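Local coordinates for MUTM (fpg) protein (Thermus thermophilus, PDB 1EE8), which belongs to the MutM (Fpg) family of DNA-repair proteins, which combine a beta-rich N-terminal domain, a helical H2TH domain and a C-terminal zinc finger, at residues 172-175 with 176-179; 226-229 with 230-233; 255-259 with 260-264. All coordinates share one frame; numbering follows the deposited sequence.

Along the chain the order is 172-179, then 226-233, then 255-264, yet all three contacts gather around the C-terminal part of helix 161-170. Contact 1 follows directly from that helix, and A229 and V230 of contact 2 and Q262 of contact 3 all lie against its F169. Contacts 1 and 3 are closest, with centres about 9 Å apart, joined by a weak hydrogen bond from Q262 NE2 to L173 O. Contact 3 sits about 13 Å from contact 2 between centres, and H256 packs against the turn at 230-233. Contacts 1 and 2 do not touch; their centres are about 18 Å apart. Contact 3, part of the zinc finger, thus touches both contact 1, in the H2TH domain, and contact 2.

Contact 1: residues 172-175 with 176-179; sequences RLSP and FRPA
S174 OG reaches forward along the chain and accepts the backbone N-H of F176, with OG and N 3.2 Å apart; R177 N adds a weak second bond to the same OG at 3.4 Å. The hydroxyl can do this because it stands opposite its own backbone N (chi1 171°), next to the carbonyl carbon from which the chain turns. S174 OG probably also bonds to E264 OE1. P175 packs on the next residue: its CB sits over the centre of the F176 ring, 4.1 Å from the centroid and 5° off the ring normal, a CH-pi contact on one face, while CD lies 3.8 Å from F176 CD1. R177 doubles back alongside S174, its CG 3.4 Å from S174 O, and a bend at chi3 (-74°) swings the guanidinium toward L173, where NH2 lies 4.0 Å from CD2. The same NH2 gives a hydrogen to a water that also accepts from S174 N, so this water bridges the two halves of the turn. Further out, S181 OG takes the NE of R177 and E186 forms a salt bridge through NH1, fixing the guanidinium from its other nitrogens. F176 meets R248 in a cation-pi contact and F257 edge-to-face. This is an ST turn, placed just after the Schellman motif at R172 that ends helix 161-170, in the loop leading to helix 184-203 of the H2TH domain.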
ATOM      1  N   ARG A 172      -6.832  47.307  -5.997  1.00 25.72           N
ATOM      2  CA  ARG A 172      -7.753  48.307  -5.465  1.00 25.41           C
ATOM      3  C   ARG A 172      -9.218  47.944  -5.701  1.00 26.23           C
ATOM      4  O   ARG A 172     -10.005  48.754  -6.201  1.00 27.13           O
ATOM      5  CB  ARG A 172      -7.448  49.679  -6.075  1.00 25.94           C
ATOM      6  CG  ARG A 172      -6.018  50.172  -5.812  1.00 25.17           C
ATOM      7  CD  ARG A 172      -5.771  50.412  -4.333  1.00 25.73           C
ATOM      8  NE  ARG A 172      -4.555  51.193  -4.100  1.00 26.35           N
ATOM      9  CZ  ARG A 172      -3.316  50.712  -4.139  1.00 25.72           C
ATOM     10  NH1 ARG A 172      -3.095  49.428  -4.396  1.00 25.23           N
ATOM     11  NH2 ARG A 172      -2.288  51.531  -3.940  1.00 26.69           N
ATOM     12  N   LEU A 173      -9.585  46.727  -5.320  1.00 24.98           N
ATOM     13  CA  LEU A 173     -10.952  46.247  -5.485  1.00 26.46           C
ATOM     14  C   LEU A 173     -11.539  45.755  -4.171  1.00 27.05           C
ATOM     15  O   LEU A 173     -10.832  45.204  -3.320  1.00 27.32           O
ATOM     16  CB  LEU A 173     -10.991  45.115  -6.516  1.00 25.59           C
ATOM     17  CG  LEU A 173     -10.627  45.494  -7.950  1.00 24.97           C
ATOM     18  CD1 LEU A 173     -10.592  44.242  -8.827  1.00 24.82           C
ATOM     19  CD2 LEU A 173     -11.644  46.498  -8.478  1.00 24.97           C
ATOM     20  N   SER A 174     -12.839  45.955  -4.003  1.00 27.37           N
ATOM     21  CA  SER A 174     -13.502  45.514  -2.789  1.00 29.52           C
ATOM     22  C   SER A 174     -13.598  43.996  -2.740  1.00 30.72           C
ATOM     23  O   SER A 174     -14.012  43.358  -3.705  1.00 30.25           O
ATOM     24  CB  SER A 174     -14.904  46.092  -2.700  1.00 28.68           C
ATOM     25  OG  SER A 174     -15.598  45.492  -1.630  1.00 29.58           O
ATOM     26  N   PRO A 175     -13.214  43.398  -1.605  1.00 31.79           N
ATOM     27  CA  PRO A 175     -13.272  41.944  -1.455  1.00 33.45           C
ATOM     28  C   PRO A 175     -14.724  41.486  -1.339  1.00 34.57           C
ATOM     29  O   PRO A 175     -15.059  40.346  -1.659  1.00 35.40           O
ATOM     30  CB  PRO A 175     -12.520  41.698  -0.147  1.00 32.10           C
ATOM     31  CG  PRO A 175     -11.672  42.928   0.029  1.00 31.70           C
ATOM     32  CD  PRO A 175     -12.576  44.018  -0.434  1.00 31.69           C
ATOM     33  N   PHE A 176     -15.582  42.401  -0.902  1.00 35.64           N
ATOM     34  CA  PHE A 176     -16.984  42.090  -0.657  1.00 36.40           C
ATOM     35  C   PHE A 176     -18.014  42.325  -1.755  1.00 36.89           C
ATOM     36  O   PHE A 176     -19.151  41.862  -1.641  1.00 38.17           O
ATOM     37  CB  PHE A 176     -17.413  42.813   0.619  1.00 36.40           C
ATOM     38  CG  PHE A 176     -16.365  42.791   1.693  1.00 36.96           C
ATOM     39  CD1 PHE A 176     -15.556  43.904   1.920  1.00 36.36           C
ATOM     40  CD2 PHE A 176     -16.141  41.638   2.437  1.00 36.47           C
ATOM     41  CE1 PHE A 176     -14.540  43.866   2.865  1.00 36.79           C
ATOM     42  CE2 PHE A 176     -15.123  41.592   3.386  1.00 37.03           C
ATOM     43  CZ  PHE A 176     -14.321  42.707   3.600  1.00 36.19           C
ATOM     44  N   ARG A 177     -17.638  43.023  -2.820  1.00 37.36           N
ATOM     45  CA  ARG A 177     -18.584  43.282  -3.896  1.00 37.57           C
ATOM     46  C   ARG A 177     -18.846  42.017  -4.707  1.00 38.03           C
ATOM     47  O   ARG A 177     -17.995  41.129  -4.783  1.00 37.78           O
ATOM     48  CB  ARG A 177     -18.056  44.382  -4.821  1.00 37.32           C
ATOM     49  CG  ARG A 177     -16.785  44.011  -5.558  1.00 37.01           C
ATOM     50  CD  ARG A 177     -16.235  45.185  -6.348  1.00 36.91           C
ATOM     51  NE  ARG A 177     -17.011  45.471  -7.550  1.00 36.85           N
ATOM     52  CZ  ARG A 177     -16.662  46.370  -8.465  1.00 36.36           C
ATOM     53  NH1 ARG A 177     -17.424  46.562  -9.532  1.00 35.62           N
ATOM     54  NH2 ARG A 177     -15.551  47.084  -8.311  1.00 35.41           N
ATOM     55  N   PRO A 178     -20.039  41.913  -5.316  1.00 37.82           N
ATOM     56  CA  PRO A 178     -20.370  40.734  -6.121  1.00 38.26           C
ATOM     57  C   PRO A 178     -19.310  40.545  -7.199  1.00 38.07           C
ATOM     58  O   PRO A 178     -18.886  41.513  -7.828  1.00 38.45           O
ATOM     59  CB  PRO A 178     -21.736  41.091  -6.705  1.00 37.89           C
ATOM     60  CG  PRO A 178     -22.352  41.931  -5.611  1.00 37.45           C
ATOM     61  CD  PRO A 178     -21.193  42.828  -5.217  1.00 37.96           C
ATOM     62  N   ALA A 179     -18.879  39.307  -7.407  1.00 37.93           N
ATOM     63  CA  ALA A 179     -17.859  39.019  -8.409  1.00 38.26           C
ATOM     64  C   ALA A 179     -18.261  39.487  -9.801  1.00 38.85           C
ATOM     65  O   ALA A 179     -17.428  39.980 -10.567  1.00 39.70           O
ATOM     66  CB  ALA A 179     -17.561  37.529  -8.433  1.00 37.24           C
TER
HETATM   67  O   HOH W   1     -14.665  47.821  -5.449  1.00 27.03           O

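Contact 2: residues 226-229 with 230-233; sequences TRHA and VYGR
The backbone passes from H228 and A229 into a type II beta turn, V230 to R233, closed by R233 N to V230 O at 3.1 Å and turned at G232, whose phi is positive (65°). From the last position of the turn, the side chain of R233 folds back over the peptide that leads into it. Its NH1 gives a hydrogen bond to A229 O at 2.8 Å, approaching with a tilt of 34° from the carbonyl plane. CD of R233 rests 3.4 Å from H228 O, and from there the bend at chi3 (63°) turns the guanidinium back toward A229 O. NH1 also bonds to P237 O, so one nitrogen ties the turn to the chain just ahead of C238. The turn lies in the long loop between helix 184-203 and strand 246-249, at the approach to the first cysteine pair of the zinc finger, with the V230 side chain about 7 Å from the zinc ion. On the H228 side, the imidazole leans toward Y231: ND1 lies at the edge of the phenol ring, 4.2 Å from CD2. A water in the plane of the imidazole, 2.7 Å from ND1, donates to Y231 O at 2.6 Å and so spans the 3.9 Å gap between H228 ND1 and that carbonyl. The far nitrogen, NE2, is bonded to S207 OG, which leaves the imidazole held from two sides. The backbone N-H groups in the middle are taken by E166 of helix 161-170: OE2 accepts from A229 N, and OE1 from both V230 N and Y231 N.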
ATOM      1  N   THR A 226       6.996  41.275   4.430  1.00 32.05           N
ATOM      2  CA  THR A 226       7.460  42.660   4.462  1.00 33.15           C
ATOM      3  C   THR A 226       6.780  43.453   3.351  1.00 33.94           C
ATOM      4  O   THR A 226       6.740  44.685   3.387  1.00 35.37           O
ATOM      5  CB  THR A 226       8.996  42.759   4.282  1.00 33.03           C
ATOM      6  OG1 THR A 226       9.363  42.301   2.976  1.00 34.59           O
ATOM      7  CG2 THR A 226       9.711  41.906   5.330  1.00 33.58           C
ATOM      8  N   ARG A 227       6.240  42.737   2.368  1.00 33.04           N
ATOM      9  CA  ARG A 227       5.547  43.360   1.246  1.00 32.73           C
ATOM     10  C   ARG A 227       4.038  43.409   1.501  1.00 31.89           C
ATOM     11  O   ARG A 227       3.290  43.973   0.700  1.00 32.23           O
ATOM     12  CB  ARG A 227       5.802  42.578  -0.049  1.00 34.81           C
ATOM     13  CG  ARG A 227       7.265  42.460  -0.479  1.00 36.64           C
ATOM     14  CD  ARG A 227       7.835  43.788  -0.944  1.00 39.19           C
ATOM     15  NE  ARG A 227       9.035  43.614  -1.761  1.00 40.89           N
ATOM     16  CZ  ARG A 227       9.044  43.059  -2.972  1.00 42.16           C
ATOM     17  NH1 ARG A 227       7.916  42.622  -3.516  1.00 42.65           N
ATOM     18  NH2 ARG A 227      10.183  42.934  -3.642  1.00 42.34           N
ATOM     19  N   HIS A 228       3.586  42.808   2.600  1.00 29.36           N
ATOM     20  CA  HIS A 228       2.159  42.808   2.917  1.00 28.22           C
ATOM     21  C   HIS A 228       1.624  44.218   3.108  1.00 28.02           C
ATOM     22  O   HIS A 228       2.184  45.012   3.866  1.00 27.55           O
ATOM     23  CB  HIS A 228       1.875  41.993   4.178  1.00 28.17           C
ATOM     24  CG  HIS A 228       2.036  40.517   3.991  1.00 27.63           C
ATOM     25  ND1 HIS A 228       1.739  39.606   4.980  1.00 28.27           N
ATOM     26  CD2 HIS A 228       2.484  39.795   2.937  1.00 27.43           C
ATOM     27  CE1 HIS A 228       1.998  38.386   4.543  1.00 29.60           C
ATOM     28  NE2 HIS A 228       2.451  38.473   3.306  1.00 27.12           N
ATOM     29  N   ALA A 229       0.525  44.515   2.422  1.00 25.87           N
ATOM     30  CA  ALA A 229      -0.094  45.825   2.502  1.00 25.07           C
ATOM     31  C   ALA A 229      -1.247  45.838   3.492  1.00 24.61           C
ATOM     32  O   ALA A 229      -1.418  46.801   4.237  1.00 24.34           O
ATOM     33  CB  ALA A 229      -0.594  46.249   1.124  1.00 24.90           C
ATOM     34  N   VAL A 230      -2.034  44.765   3.505  1.00 23.61           N
ATOM     35  CA  VAL A 230      -3.185  44.704   4.391  1.00 22.83           C
ATOM     36  C   VAL A 230      -3.314  43.435   5.229  1.00 23.75           C
ATOM     37  O   VAL A 230      -3.843  43.481   6.340  1.00 24.19           O
ATOM     38  CB  VAL A 230      -4.495  44.894   3.590  1.00 22.70           C
ATOM     39  CG1 VAL A 230      -4.480  46.250   2.877  1.00 21.72           C
ATOM     40  CG2 VAL A 230      -4.662  43.762   2.581  1.00 22.03           C
ATOM     41  N   TYR A 231      -2.850  42.300   4.714  1.00 23.28           N
ATOM     42  CA  TYR A 231      -2.968  41.072   5.485  1.00 24.27           C
ATOM     43  C   TYR A 231      -2.212  41.132   6.809  1.00 25.14           C
ATOM     44  O   TYR A 231      -1.040  41.511   6.856  1.00 23.68           O
ATOM     45  CB  TYR A 231      -2.473  39.848   4.712  1.00 23.44           C
ATOM     46  CG  TYR A 231      -2.812  38.589   5.474  1.00 24.14           C
ATOM     47  CD1 TYR A 231      -4.079  38.015   5.372  1.00 24.05           C
ATOM     48  CD2 TYR A 231      -1.919  38.056   6.409  1.00 24.22           C
ATOM     49  CE1 TYR A 231      -4.455  36.947   6.186  1.00 25.00           C
ATOM     50  CE2 TYR A 231      -2.284  36.995   7.230  1.00 25.42           C
ATOM     51  CZ  TYR A 231      -3.555  36.447   7.116  1.00 25.72           C
ATOM     52  OH  TYR A 231      -3.923  35.413   7.945  1.00 27.59           O
ATOM     53  N   GLY A 232      -2.891  40.736   7.879  1.00 26.91           N
ATOM     54  CA  GLY A 232      -2.275  40.750   9.195  1.00 29.61           C
ATOM     55  C   GLY A 232      -1.919  42.138   9.708  1.00 31.62           C
ATOM     56  O   GLY A 232      -1.202  42.261  10.706  1.00 32.87           O
ATOM     57  N   ARG A 233      -2.415  43.185   9.045  1.00 31.81           N
ATOM     58  CA  ARG A 233      -2.113  44.548   9.469  1.00 32.63           C
ATOM     59  C   ARG A 233      -3.332  45.334   9.945  1.00 32.79           C
ATOM     60  O   ARG A 233      -3.360  46.560   9.834  1.00 32.66           O
ATOM     61  CB  ARG A 233      -1.419  45.311   8.336  1.00 32.92           C
ATOM     62  CG  ARG A 233      -0.145  44.645   7.850  1.00 33.86           C
ATOM     63  CD  ARG A 233       0.632  45.530   6.890  1.00 35.37           C
ATOM     64  NE  ARG A 233       1.089  46.760   7.532  1.00 36.71           N
ATOM     65  CZ  ARG A 233       0.540  47.958   7.347  1.00 37.76           C
ATOM     66  NH1 ARG A 233      -0.497  48.102   6.528  1.00 36.64           N
ATOM     67  NH2 ARG A 233       1.031  49.015   7.981  1.00 37.35           N
TER
HETATM   68  O   HOH W   2       1.381  40.670   7.447  1.00 29.56           O

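Contact 3: residues 255-259 with 260-264; sequences THFCP and TCQGE. With ZN (zinc ion), chain C.
The F257 ring and the E264 side chain cross at about a right angle: CE1 of F257 meets CB of E264 at 3.9 Å in an oblique approach, and the ring and carboxylate planes are 57° apart. At the ring's edge, in its plane, lies T255 O. The other flat group is the Q262 amide, whose extended chain carries it back along the strand. Its OE1 accepts C258 N at 2.7 Å in a fairly straight bond (159°), while Q262 N returns one to C258 O at 2.9 Å; a water links NE2 to H256 O. C258 and C261 each hold the zinc ion through SG at 2.3 Å, with C238 and C241 completing the four-cysteine site. C258 SG also accepts C261 N at 3.3 Å, the N-H to sulfur bond of a zinc knuckle, which would spread some of the thiolate's charge. The knuckle runs into an overlapping type I turn, T260 to G263, after which E264 N bonds to P259 O at 2.7 Å. The knuckle follows directly on strand 254-257, which pairs antiparallel with strand 246-249, where P259 packs on E246; Q262 also rests on L168 of helix 161-170.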
ATOM      1  N   THR A 255     -10.896  39.102   6.549  1.00 37.44           N
ATOM      2  CA  THR A 255     -10.502  39.654   5.259  1.00 34.36           C
ATOM      3  C   THR A 255      -9.962  41.053   5.514  1.00 32.78           C
ATOM      4  O   THR A 255     -10.691  41.928   5.993  1.00 33.33           O
ATOM      5  CB  THR A 255     -11.706  39.730   4.293  1.00 34.38           C
ATOM      6  OG1 THR A 255     -12.155  38.404   3.986  1.00 33.58           O
ATOM      7  CG2 THR A 255     -11.320  40.439   3.000  1.00 32.46           C
ATOM      8  N   HIS A 256      -8.681  41.256   5.216  1.00 30.09           N
ATOM      9  CA  HIS A 256      -8.042  42.555   5.420  1.00 28.88           C
ATOM     10  C   HIS A 256      -8.174  43.417   4.173  1.00 27.47           C
ATOM     11  O   HIS A 256      -8.051  42.919   3.053  1.00 24.83           O
ATOM     12  CB  HIS A 256      -6.561  42.385   5.760  1.00 29.44           C
ATOM     13  CG  HIS A 256      -6.306  41.539   6.967  1.00 29.70           C
ATOM     14  ND1 HIS A 256      -6.527  40.179   6.985  1.00 30.02           N
ATOM     15  CD2 HIS A 256      -5.843  41.860   8.200  1.00 30.55           C
ATOM     16  CE1 HIS A 256      -6.209  39.697   8.173  1.00 30.62           C
ATOM     17  NE2 HIS A 256      -5.792  40.696   8.930  1.00 31.28           N
ATOM     18  N   PHE A 257      -8.409  44.711   4.372  1.00 26.44           N
ATOM     19  CA  PHE A 257      -8.581  45.632   3.254  1.00 26.90           C
ATOM     20  C   PHE A 257      -8.610  47.081   3.728  1.00 27.10           C
ATOM     21  O   PHE A 257      -8.826  47.352   4.911  1.00 24.48           O
ATOM     22  CB  PHE A 257      -9.907  45.333   2.559  1.00 26.85           C
ATOM     23  CG  PHE A 257     -11.103  45.714   3.383  1.00 27.97           C
ATOM     24  CD1 PHE A 257     -11.818  46.876   3.105  1.00 27.67           C
ATOM     25  CD2 PHE A 257     -11.484  44.937   4.478  1.00 28.15           C
ATOM     26  CE1 PHE A 257     -12.898  47.260   3.909  1.00 28.56           C
ATOM     27  CE2 PHE A 257     -12.555  45.312   5.284  1.00 28.09           C
ATOM     28  CZ  PHE A 257     -13.265  46.477   5.000  1.00 27.45           C
ATOM     29  N   CYS A 258      -8.384  48.006   2.797  1.00 27.14           N
ATOM     30  CA  CYS A 258      -8.445  49.429   3.101  1.00 28.46           C
ATOM     31  C   CYS A 258      -9.777  49.874   2.527  1.00 30.12           C
ATOM     32  O   CYS A 258      -9.997  49.794   1.311  1.00 28.50           O
ATOM     33  CB  CYS A 258      -7.321  50.215   2.420  1.00 28.82           C
ATOM     34  SG  CYS A 258      -7.519  52.026   2.583  1.00 26.85           S
ATOM     35  N   PRO A 259     -10.695  50.330   3.392  1.00 31.24           N
ATOM     36  CA  PRO A 259     -12.011  50.776   2.928  1.00 32.60           C
ATOM     37  C   PRO A 259     -11.913  51.852   1.850  1.00 33.13           C
ATOM     38  O   PRO A 259     -12.542  51.749   0.794  1.00 33.34           O
ATOM     39  CB  PRO A 259     -12.672  51.286   4.207  1.00 32.19           C
ATOM     40  CG  PRO A 259     -12.046  50.416   5.274  1.00 32.33           C
ATOM     41  CD  PRO A 259     -10.596  50.425   4.860  1.00 31.76           C
ATOM     42  N   THR A 260     -11.115  52.880   2.110  1.00 33.38           N
ATOM     43  CA  THR A 260     -10.976  53.956   1.138  1.00 34.66           C
ATOM     44  C   THR A 260     -10.360  53.508  -0.179  1.00 33.76           C
ATOM     45  O   THR A 260     -10.964  53.674  -1.232  1.00 34.07           O
ATOM     46  CB  THR A 260     -10.140  55.121   1.689  1.00 35.32           C
ATOM     47  OG1 THR A 260     -10.761  55.634   2.873  1.00 36.47           O
ATOM     48  CG2 THR A 260     -10.054  56.241   0.653  1.00 35.85           C
ATOM     49  N   CYS A 261      -9.162  52.936  -0.121  1.00 33.46           N
ATOM     50  CA  CYS A 261      -8.480  52.493  -1.334  1.00 33.02           C
ATOM     51  C   CYS A 261      -9.153  51.362  -2.104  1.00 33.47           C
ATOM     52  O   CYS A 261      -8.903  51.195  -3.297  1.00 32.61           O
ATOM     53  CB  CYS A 261      -7.048  52.081  -1.004  1.00 32.15           C
ATOM     54  SG  CYS A 261      -5.995  53.461  -0.551  1.00 32.06           S
ATOM     55  N   GLN A 262     -10.004  50.590  -1.437  1.00 33.73           N
ATOM     56  CA  GLN A 262     -10.659  49.474  -2.108  1.00 35.63           C
ATOM     57  C   GLN A 262     -12.171  49.605  -2.312  1.00 37.59           C
ATOM     58  O   GLN A 262     -12.899  48.613  -2.330  1.00 37.59           O
ATOM     59  CB  GLN A 262     -10.312  48.174  -1.376  1.00 33.91           C
ATOM     60  CG  GLN A 262      -8.838  47.806  -1.532  1.00 31.08           C
ATOM     61  CD  GLN A 262      -8.430  46.584  -0.731  1.00 30.74           C
ATOM     62  OE1 GLN A 262      -8.054  46.684   0.442  1.00 29.37           O
ATOM     63  NE2 GLN A 262      -8.505  45.417  -1.362  1.00 28.76           N
ATOM     64  N   GLY A 263     -12.630  50.842  -2.476  1.00 40.09           N
ATOM     65  CA  GLY A 263     -14.037  51.097  -2.731  1.00 42.40           C
ATOM     66  C   GLY A 263     -15.055  50.660  -1.697  1.00 44.21           C
ATOM     67  O   GLY A 263     -16.140  50.208  -2.051  1.00 44.09           O
ATOM     68  N   GLU A 264     -14.712  50.798  -0.423  1.00 46.53           N
ATOM     69  CA  GLU A 264     -15.616  50.436   0.659  1.00 49.11           C
ATOM     70  C   GLU A 264     -15.712  51.613   1.627  1.00 51.16           C
ATOM     71  O   GLU A 264     -15.806  52.765   1.202  1.00 51.59           O
ATOM     72  CB  GLU A 264     -15.104  49.191   1.390  1.00 49.07           C
ATOM     73  CG  GLU A 264     -15.254  47.882   0.614  1.00 48.48           C
ATOM     74  CD  GLU A 264     -16.705  47.547   0.281  1.00 48.64           C
ATOM     75  OE1 GLU A 264     -17.241  48.112  -0.694  1.00 48.68           O
ATOM     76  OE2 GLU A 264     -17.315  46.725   0.999  1.00 48.46           O
TER
HETATM   77 ZN    ZN C 501      -5.667  53.141   1.685  1.00 43.46          ZN
HETATM   78  O   HOH W   3      -7.957  43.040   0.409  1.00 19.67           O